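Local coordinates for protein halogenase PltM (PDB 6BZN) that halogenates phenolic substrates, accepting several different halides, and binds FAD as a flavin-dependent halogenase, at residues L203-L211 with Y326-F336; R335-T343 with T356-L364. One frame throughout, in Å; residues are numbered along the deposited sequence.

Both contacts belong to the FAD-binding part of the halogenase, and their centres lie about 12 Å apart on the same side of the chain's centre. Contact 1 closes first along the chain: it pairs strand 206-207 with strand 327-328 in a small antiparallel sheet. Contact 2 follows, setting strand 336-338, an outermost strand of the five-stranded parallel sheet, and helix 340-343 against helix 352-374. R335 and F336 belong to both. The two also touch directly, Y326 OH and S328 OG each probably hydrogen-bonding a backbone oxygen, of Q341 and T343. Y326 and Q341, one from each contact, bind FAD in structures of this protein, so the junction borders a flavin site.

Contact 1: residues L203-L211 with Y326-F336; sequences LGLRTTEGL and YRSVQNVGDRF
R206 and S328, with T207 and R327 beside them, form a two-stranded antiparallel sheet, R206-S328 being its non-hydrogen-bonded pair. T207 and R327 exchange both backbone bonds, and V329 N extends the pairing to L205 O. On the face that R206 shares with S328, the R206 guanidinium lies flat over one face of the Y326 ring, planes 18° apart and centres 3.9 Å apart. Its chain bends about the CG-CD bond (chi3 -69°), which lays the group over the ring; NH1 and NH2 meanwhile reach the carbonyls of Q195 and A342. Arginine suits this place, offering a flat face to the FAD-binding tyrosine and N-H groups at its rim. On the other face, R327 runs extended beside T207, whose CG2 rests over one guanidinium face. NE and NH2 both grip E209 O, at 2.8 Å from NE, and NH2 adds a weak salt-bridge bond to E209 OE2. A methionine in place of R327 would probably leave E209 O without these two donors and its carboxylate without this positive mate, freeing the 208-211 turn to shift. L211 fills the hollow beside that arginine, CD2 lying 3.9 Å from R327 CD while its other methyl meets Y326 CA. At the far end, the branched tip of L205 wedges between V329 and Q330, CD1 lying 3.4 Å from Q330 O, a buried oxygen lacking a polar partner. Beyond it, L203 plants a methyl on the F336 ring, CD1 3.6 Å from the centroid, while G333 N lies over the opposite face.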
loop_
_atom_site.group_PDB
_atom_site.type_symbol
_atom_site.label_atom_id
_atom_site.label_comp_id
_atom_site.label_asym_id
_atom_site.label_seq_id
_atom_site.Cartn_x
_atom_site.Cartn_y
_atom_site.Cartn_z
ATOM N N LEU A 203 -13.778 -4.566 -19.612
ATOM C CA LEU A 203 -15.059 -4.451 -18.914
ATOM C C LEU A 203 -15.570 -3.036 -18.787
ATOM O O LEU A 203 -16.721 -2.847 -18.414
ATOM C CB LEU A 203 -14.980 -5.055 -17.516
ATOM C CG LEU A 203 -14.854 -6.582 -17.450
ATOM C CD1 LEU A 203 -14.507 -6.985 -16.030
ATOM C CD2 LEU A 203 -16.131 -7.236 -17.921
ATOM N N GLY A 204 -14.721 -2.054 -19.049
ATOM C CA GLY A 204 -15.129 -0.666 -19.022
ATOM C C GLY A 204 -15.479 -0.150 -17.639
ATOM O O GLY A 204 -16.394 0.663 -17.501
ATOM N N LEU A 205 -14.773 -0.626 -16.606
ATOM C CA LEU A 205 -15.104 -0.222 -15.231
ATOM C C LEU A 205 -14.233 0.911 -14.668
ATOM O O LEU A 205 -14.616 1.522 -13.680
ATOM C CB LEU A 205 -15.068 -1.428 -14.286
ATOM C CG LEU A 205 -15.881 -2.644 -14.760
ATOM C CD1 LEU A 205 -15.505 -3.900 -13.993
ATOM C CD2 LEU A 205 -17.353 -2.350 -14.637
ATOM N N ARG A 206 -13.093 1.198 -15.291
ATOM C CA ARG A 206 -12.159 2.186 -14.750
ATOM C C ARG A 206 -12.494 3.621 -15.143
ATOM O O ARG A 206 -12.915 3.892 -16.275
ATOM C CB ARG A 206 -10.739 1.856 -15.176
ATOM C CG ARG A 206 -9.708 2.681 -14.445
ATOM C CD ARG A 206 -8.315 2.224 -14.770
ATOM N NE ARG A 206 -8.040 0.910 -14.198
ATOM C CZ ARG A 206 -6.868 0.304 -14.280
ATOM N NH1 ARG A 206 -5.866 0.902 -14.901
ATOM N NH2 ARG A 206 -6.704 -0.903 -13.733
ATOM N N THR A 207 -12.276 4.537 -14.201
ATOM C CA THR A 207 -12.484 5.967 -14.431
ATOM C C THR A 207 -11.595 6.775 -13.489
ATOM O O THR A 207 -11.144 6.255 -12.473
ATOM C CB THR A 207 -13.966 6.363 -14.214
ATOM O OG1 THR A 207 -14.156 7.738 -14.532
ATOM C CG2 THR A 207 -14.396 6.143 -12.788
ATOM N N THR A 208 -11.352 8.031 -13.856
ATOM C CA THR A 208 -10.758 9.019 -12.972
ATOM C C THR A 208 -11.792 10.028 -12.470
ATOM O O THR A 208 -11.447 10.908 -11.678
ATOM C CB THR A 208 -9.599 9.759 -13.658
ATOM O OG1 THR A 208 -10.082 10.437 -14.822
ATOM C CG2 THR A 208 -8.500 8.776 -14.061
ATOM N N GLU A 209 -13.053 9.890 -12.897
ATOM C CA GLU A 209 -14.110 10.816 -12.488
ATOM C C GLU A 209 -14.259 10.744 -10.984
ATOM O O GLU A 209 -14.249 9.655 -10.415
ATOM C CB GLU A 209 -15.452 10.450 -13.148
ATOM C CG GLU A 209 -16.573 11.484 -12.981
ATOM C CD GLU A 209 -17.280 11.487 -11.616
ATOM O OE1 GLU A 209 -17.778 12.573 -11.229
ATOM O OE2 GLU A 209 -17.360 10.440 -10.920
ATOM N N GLY A 210 -14.396 11.897 -10.347
ATOM C CA GLY A 210 -14.666 11.965 -8.919
ATOM C C GLY A 210 -13.463 11.828 -7.990
ATOM O O GLY A 210 -13.637 11.897 -6.771
ATOM N N LEU A 211 -12.256 11.643 -8.526
ATOM C CA LEU A 211 -11.064 11.496 -7.677
ATOM C C LEU A 211 -10.535 12.853 -7.258
ATOM O O LEU A 211 -10.353 13.744 -8.101
ATOM C CB LEU A 211 -9.950 10.711 -8.384
ATOM C CG LEU A 211 -10.249 9.227 -8.546
ATOM C CD1 LEU A 211 -9.183 8.566 -9.395
ATOM C CD2 LEU A 211 -10.371 8.525 -7.194
ATOM N N TYR A 326 -6.686 6.146 -10.111
ATOM C CA TYR A 326 -7.876 5.648 -10.811
ATOM C C TYR A 326 -8.735 4.893 -9.830
ATOM O O TYR A 326 -8.253 4.481 -8.771
ATOM C CB TYR A 326 -7.489 4.778 -12.004
ATOM C CG TYR A 326 -6.567 3.627 -11.681
ATOM C CD1 TYR A 326 -7.072 2.391 -11.291
ATOM C CD2 TYR A 326 -5.199 3.772 -11.767
ATOM C CE1 TYR A 326 -6.224 1.328 -10.984
ATOM C CE2 TYR A 326 -4.341 2.721 -11.451
ATOM C CZ TYR A 326 -4.859 1.501 -11.071
ATOM O OH TYR A 326 -4.001 0.472 -10.764
ATOM N N ARG A 327 -10.008 4.755 -10.169
ATOM C CA ARG A 327 -10.943 3.949 -9.406
ATOM C C ARG A 327 -11.814 3.181 -10.393
ATOM O O ARG A 327 -11.671 3.346 -11.608
ATOM C CB ARG A 327 -11.792 4.824 -8.483
ATOM C CG ARG A 327 -12.712 5.797 -9.186
ATOM C CD ARG A 327 -13.620 6.546 -8.214
ATOM N NE ARG A 327 -14.599 7.288 -9.014
ATOM C CZ ARG A 327 -15.818 6.870 -9.354
ATOM N NH1 ARG A 327 -16.319 5.700 -8.947
ATOM N NH2 ARG A 327 -16.564 7.656 -10.112
ATOM N N SER A 328 -12.678 2.324 -9.863
ATOM C CA SER A 328 -13.618 1.558 -10.685
ATOM C C SER A 328 -15.021 1.632 -10.126
ATOM O O SER A 328 -15.222 1.740 -8.917
ATOM C CB SER A 328 -13.194 0.100 -10.789
ATOM O OG SER A 328 -11.927 -0.043 -11.408
ATOM N N VAL A 329 -15.995 1.565 -11.023
ATOM C CA VAL A 329 -17.399 1.654 -10.633
ATOM C C VAL A 329 -17.932 0.324 -10.063
ATOM O O VAL A 329 -18.888 0.316 -9.282
ATOM C CB VAL A 329 -18.291 2.172 -11.794
ATOM C CG1 VAL A 329 -17.812 3.533 -12.270
ATOM C CG2 VAL A 329 -18.328 1.207 -12.971
ATOM N N GLN A 330 -17.330 -0.786 -10.483
ATOM C CA GLN A 330 -17.621 -2.133 -9.974
ATOM C C GLN A 330 -16.331 -2.917 -10.108
ATOM O O GLN A 330 -15.442 -2.511 -10.865
ATOM C CB GLN A 330 -18.675 -2.852 -10.819
ATOM C CG GLN A 330 -20.083 -2.285 -10.740
ATOM C CD GLN A 330 -21.094 -3.125 -11.524
ATOM O OE1 GLN A 330 -20.732 -3.860 -12.436
ATOM N NE2 GLN A 330 -22.363 -3.010 -11.165
ATOM N N ASN A 331 -16.218 -4.020 -9.386
ATOM C CA ASN A 331 -15.074 -4.899 -9.584
ATOM C C ASN A 331 -15.308 -6.383 -9.400
ATOM O O ASN A 331 -14.354 -7.146 -9.390
ATOM C CB ASN A 331 -13.903 -4.409 -8.706
ATOM C CG ASN A 331 -14.026 -4.853 -7.263
ATOM O OD1 ASN A 331 -15.115 -5.149 -6.787
ATOM N ND2 ASN A 331 -12.901 -4.899 -6.551
ATOM N N VAL A 332 -16.564 -6.805 -9.268
ATOM C CA VAL A 332 -16.896 -8.222 -9.235
ATOM C C VAL A 332 -18.052 -8.470 -10.189
ATOM O O VAL A 332 -18.875 -7.581 -10.433
ATOM C CB VAL A 332 -17.259 -8.712 -7.815
ATOM C CG1 VAL A 332 -16.106 -8.473 -6.843
ATOM C CG2 VAL A 332 -18.516 -8.035 -7.283
ATOM N N GLY A 333 -18.099 -9.683 -10.720
ATOM C CA GLY A 333 -19.247 -10.168 -11.500
ATOM C C GLY A 333 -19.509 -11.610 -11.155
ATOM O O GLY A 333 -18.893 -12.160 -10.247
ATOM N N ASP A 334 -20.411 -12.240 -11.906
ATOM C CA ASP A 334 -20.685 -13.666 -11.751
ATOM C C ASP A 334 -19.395 -14.490 -11.859
ATOM O O ASP A 334 -19.198 -15.433 -11.093
ATOM C CB ASP A 334 -21.665 -14.161 -12.842
ATOM C CG ASP A 334 -23.084 -13.609 -12.682
ATOM O OD1 ASP A 334 -23.379 -12.926 -11.679
ATOM O OD2 ASP A 334 -23.915 -13.862 -13.579
ATOM N N ARG A 335 -18.545 -14.128 -12.823
ATOM C CA ARG A 335 -17.382 -14.948 -13.192
ATOM C C ARG A 335 -16.021 -14.270 -13.060
ATOM O O ARG A 335 -15.023 -14.825 -13.527
ATOM C CB ARG A 335 -17.552 -15.457 -14.632
ATOM C CG ARG A 335 -18.787 -16.328 -14.846
ATOM C CD ARG A 335 -18.581 -17.688 -14.212
ATOM N NE ARG A 335 -19.712 -18.600 -14.381
ATOM C CZ ARG A 335 -19.672 -19.913 -14.122
ATOM N NH1 ARG A 335 -18.557 -20.502 -13.686
ATOM N NH2 ARG A 335 -20.765 -20.659 -14.305
ATOM N N PHE A 336 -15.958 -13.114 -12.399
ATOM C CA PHE A 336 -14.677 -12.437 -12.231
ATOM C C PHE A 336 -14.615 -11.618 -10.962
ATOM O O PHE A 336 -15.631 -11.254 -10.377
ATOM C CB PHE A 336 -14.348 -11.533 -13.422
ATOM C CG PHE A 336 -15.203 -10.297 -13.503
ATOM C CD1 PHE A 336 -14.834 -9.131 -12.845
ATOM C CD2 PHE A 336 -16.384 -10.305 -14.226
ATOM C CE1 PHE A 336 -15.615 -7.985 -12.924
ATOM C CE2 PHE A 336 -17.173 -9.162 -14.304
ATOM C CZ PHE A 336 -16.791 -8.005 -13.646
HETATM O O HOH W 1 -10.405 -0.982 -13.116
#

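Contact 2: residues R335-T343 with T356-L364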
loop_
_atom_site.group_PDB
_atom_site.type_symbol
_atom_site.label_atom_id
_atom_site.label_comp_id
_atom_site.label_asym_id
_atom_site.label_seq_id
_atom_site.Cartn_x
_atom_site.Cartn_y
_atom_site.Cartn_z
ATOM N N ARG A 335 -18.545 -14.128 -12.823
ATOM C CA ARG A 335 -17.382 -14.948 -13.192
ATOM C C ARG A 335 -16.021 -14.270 -13.060
ATOM O O ARG A 335 -15.023 -14.825 -13.527
ATOM C CB ARG A 335 -17.552 -15.457 -14.632
ATOM C CG ARG A 335 -18.787 -16.328 -14.846
ATOM C CD ARG A 335 -18.581 -17.688 -14.212
ATOM N NE ARG A 335 -19.712 -18.600 -14.381
ATOM C CZ ARG A 335 -19.672 -19.913 -14.122
ATOM N NH1 ARG A 335 -18.557 -20.502 -13.686
ATOM N NH2 ARG A 335 -20.765 -20.659 -14.305
ATOM N N PHE A 336 -15.958 -13.114 -12.399
ATOM C CA PHE A 336 -14.677 -12.437 -12.231
ATOM C C PHE A 336 -14.615 -11.618 -10.962
ATOM O O PHE A 336 -15.631 -11.254 -10.377
ATOM C CB PHE A 336 -14.348 -11.533 -13.422
ATOM C CG PHE A 336 -15.203 -10.297 -13.503
ATOM C CD1 PHE A 336 -14.834 -9.131 -12.845
ATOM C CD2 PHE A 336 -16.384 -10.305 -14.226
ATOM C CE1 PHE A 336 -15.615 -7.985 -12.924
ATOM C CE2 PHE A 336 -17.173 -9.162 -14.304
ATOM C CZ PHE A 336 -16.791 -8.005 -13.646
ATOM N N CYS A 337 -13.381 -11.335 -10.563
ATOM C CA CYS A 337 -13.096 -10.344 -9.540
ATOM C C CYS A 337 -11.797 -9.652 -9.920
ATOM O O CYS A 337 -10.826 -10.309 -10.333
ATOM C CB CYS A 337 -12.974 -10.985 -8.164
ATOM S SG CYS A 337 -12.354 -9.852 -6.883
ATOM N N LEU A 338 -11.807 -8.324 -9.816
ATOM C CA LEU A 338 -10.600 -7.527 -9.913
ATOM C C LEU A 338 -10.068 -7.342 -8.505
ATOM O O LEU A 338 -10.787 -6.882 -7.620
ATOM C CB LEU A 338 -10.884 -6.148 -10.511
ATOM C CG LEU A 338 -11.043 -6.010 -12.022
ATOM C CD1 LEU A 338 -11.952 -7.047 -12.627
ATOM C CD2 LEU A 338 -11.484 -4.600 -12.373
ATOM N N LEU A 339 -8.809 -7.699 -8.299
ATOM C CA LEU A 339 -8.152 -7.363 -7.047
ATOM C C LEU A 339 -7.878 -5.850 -6.986
ATOM O O LEU A 339 -8.056 -5.135 -7.986
ATOM C CB LEU A 339 -6.888 -8.204 -6.867
ATOM C CG LEU A 339 -7.094 -9.676 -6.514
ATOM C CD1 LEU A 339 -5.723 -10.306 -6.298
ATOM C CD2 LEU A 339 -7.961 -9.897 -5.288
ATOM N N PRO A 340 -7.479 -5.337 -5.804
ATOM C CA PRO A 340 -7.410 -3.871 -5.668
ATOM C C PRO A 340 -6.559 -3.111 -6.664
ATOM O O PRO A 340 -7.042 -2.116 -7.185
ATOM C CB PRO A 340 -6.898 -3.684 -4.246
ATOM C CG PRO A 340 -7.551 -4.820 -3.535
ATOM C CD PRO A 340 -7.409 -5.983 -4.483
ATOM N N GLN A 341 -5.347 -3.558 -6.979
ATOM C CA GLN A 341 -4.535 -2.832 -7.980
ATOM C C GLN A 341 -5.213 -2.707 -9.349
ATOM O O GLN A 341 -5.061 -1.683 -10.030
ATOM C CB GLN A 341 -3.167 -3.483 -8.182
ATOM C CG GLN A 341 -2.209 -3.324 -7.032
ATOM C CD GLN A 341 -1.625 -1.917 -6.914
ATOM O OE1 GLN A 341 -1.776 -1.269 -5.876
ATOM N NE2 GLN A 341 -0.925 -1.456 -7.959
ATOM N N ALA A 342 -5.936 -3.751 -9.751
ATOM C CA ALA A 342 -6.702 -3.722 -10.986
ATOM C C ALA A 342 -7.946 -2.816 -10.894
ATOM O O ALA A 342 -8.484 -2.421 -11.922
ATOM C CB ALA A 342 -7.098 -5.130 -11.384
ATOM N N THR A 343 -8.399 -2.516 -9.675
ATOM C CA THR A 343 -9.622 -1.751 -9.415
ATOM C C THR A 343 -9.374 -0.275 -9.217
ATOM O O THR A 343 -10.055 0.572 -9.814
ATOM C CB THR A 343 -10.305 -2.279 -8.127
ATOM O OG1 THR A 343 -10.543 -3.679 -8.274
ATOM C CG2 THR A 343 -11.615 -1.597 -7.869
ATOM N N THR A 356 -4.804 -2.757 1.212
ATOM C CA THR A 356 -6.063 -3.052 0.539
ATOM C C THR A 356 -5.962 -4.388 -0.200
ATOM O O THR A 356 -6.889 -5.210 -0.127
ATOM C CB THR A 356 -6.450 -1.931 -0.435
ATOM O OG1 THR A 356 -6.410 -0.669 0.247
ATOM C CG2 THR A 356 -7.825 -2.150 -0.993
ATOM N N THR A 357 -4.832 -4.605 -0.879
ATOM C CA THR A 357 -4.562 -5.870 -1.577
ATOM C C THR A 357 -4.680 -7.114 -0.683
ATOM O O THR A 357 -5.406 -8.055 -1.019
ATOM C CB THR A 357 -3.183 -5.837 -2.253
ATOM O OG1 THR A 357 -3.185 -4.821 -3.259
ATOM C CG2 THR A 357 -2.832 -7.187 -2.913
ATOM N N PHE A 358 -3.957 -7.144 0.432
ATOM C CA PHE A 358 -3.938 -8.350 1.249
ATOM C C PHE A 358 -5.287 -8.575 1.908
ATOM O O PHE A 358 -5.724 -9.721 2.053
ATOM C CB PHE A 358 -2.817 -8.316 2.303
ATOM C CG PHE A 358 -1.421 -8.214 1.724
ATOM C CD1 PHE A 358 -1.095 -8.778 0.498
ATOM C CD2 PHE A 358 -0.417 -7.577 2.435
ATOM C CE1 PHE A 358 0.191 -8.674 -0.012
ATOM C CE2 PHE A 358 0.875 -7.470 1.925
ATOM C CZ PHE A 358 1.173 -8.007 0.695
ATOM N N GLU A 359 -5.954 -7.496 2.305
ATOM C CA GLU A 359 -7.286 -7.635 2.915
ATOM C C GLU A 359 -8.276 -8.159 1.887
ATOM O O GLU A 359 -9.094 -9.029 2.203
ATOM C CB GLU A 359 -7.794 -6.336 3.536
ATOM C CG GLU A 359 -9.113 -6.581 4.269
ATOM C CD GLU A 359 -9.635 -5.397 5.046
ATOM O OE1 GLU A 359 -8.835 -4.507 5.399
ATOM O OE2 GLU A 359 -10.869 -5.380 5.305
ATOM N N SER A 360 -8.178 -7.677 0.653
ATOM C CA SER A 360 -9.106 -8.124 -0.395
ATOM C C SER A 360 -8.938 -9.615 -0.685
ATOM O O SER A 360 -9.924 -10.343 -0.880
ATOM C CB SER A 360 -8.943 -7.282 -1.678
ATOM O OG SER A 360 -9.984 -7.590 -2.585
ATOM N N ILE A 361 -7.694 -10.092 -0.689
ATOM C CA ILE A 361 -7.438 -11.528 -0.899
ATOM C C ILE A 361 -8.078 -12.339 0.230
ATOM O O ILE A 361 -8.732 -13.361 0.002
ATOM C CB ILE A 361 -5.935 -11.842 -1.020
ATOM C CG1 ILE A 361 -5.358 -11.153 -2.258
ATOM C CG2 ILE A 361 -5.677 -13.350 -1.085
ATOM C CD1 ILE A 361 -3.840 -11.081 -2.257
ATOM N N LEU A 362 -7.891 -11.844 1.447
ATOM C CA LEU A 362 -8.402 -12.481 2.640
ATOM C C LEU A 362 -9.929 -12.574 2.648
ATOM O O LEU A 362 -10.495 -13.584 3.083
ATOM C CB LEU A 362 -7.884 -11.700 3.838
ATOM C CG LEU A 362 -7.947 -12.231 5.252
ATOM C CD1 LEU A 362 -7.408 -13.645 5.385
ATOM C CD2 LEU A 362 -7.161 -11.243 6.109
ATOM N N ARG A 363 -10.593 -11.543 2.136
ATOM C CA ARG A 363 -12.041 -11.547 2.007
ATOM C C ARG A 363 -12.536 -12.396 0.833
ATOM O O ARG A 363 -13.550 -13.082 0.965
ATOM C CB ARG A 363 -12.562 -10.124 1.837
ATOM C CG ARG A 363 -12.428 -9.273 3.082
ATOM C CD ARG A 363 -12.720 -7.822 2.778
ATOM N NE ARG A 363 -12.750 -6.970 3.971
ATOM C CZ ARG A 363 -13.816 -6.763 4.753
ATOM N NH1 ARG A 363 -14.979 -7.363 4.524
ATOM N NH2 ARG A 363 -13.717 -5.935 5.789
ATOM N N LEU A 364 -11.842 -12.325 -0.299
ATOM C CA LEU A 364 -12.271 -13.012 -1.527
ATOM C C LEU A 364 -12.102 -14.537 -1.482
ATOM O O LEU A 364 -12.981 -15.277 -1.945
ATOM C CB LEU A 364 -11.500 -12.444 -2.735
ATOM C CG LEU A 364 -11.781 -13.092 -4.096
ATOM C CD1 LEU A 364 -13.210 -12.857 -4.553
ATOM C CD2 LEU A 364 -10.763 -12.589 -5.122
HETATM O O HOH W 2 -10.828 -6.247 -4.899
HETATM O O HOH W 3 -4.129 -6.010 -5.940
HETATM O O HOH W 4 -0.705 -3.881 -3.938
#
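C337, L339 and P340 lean on one side of helix 352-374, where an edge strand of the parallel, Rossmann-type sheet gives way to the short helix 340-343. The apolar contacts come first. C337 SG, swung anti to its own backbone N (chi1 171°), meets the L364 fork, CD2 at 3.6 Å and CD1 a little farther; the short cysteine side chain suits a place where strand and helix leave its sulfur directly against the leucine methyls. L339 crosses L364 at about a right angle, methyl to methyl, and passes I361 at a slant, L339 CD1 coming 4.1 Å from I361 CG1. P340 is the main bump: its ring edge presses between T356 and S360, with CG only 3.4 Å from S360 CB, tighter than usual. Proline fits in the first turn of a helix, where its missing N-H costs no bond, and a small serine facing it lets the ring come this close. T356 CG2 also packs against the ring, 3.7 Å from P340 CB.

The polar contacts run through water. One molecule donates to L338 O and also bonds S360 OG, joining strand end to helix. Another accepts from Q341 N and donates to T357 OG1, a hydroxyl that also bonds G353 O one turn back. A further water donates to T357 OG1 and, weakly, to OE1 of the FAD-binding Q341. T357 also touches A34 of another FAD site, so this helix backs the cofactor region. Within the helix, R363 clasps E359 side-on: R363 NE and NH2 both hold the single oxygen OE2 of E359, which lies 2.8 Å from NE and in the plane of the guanidinium.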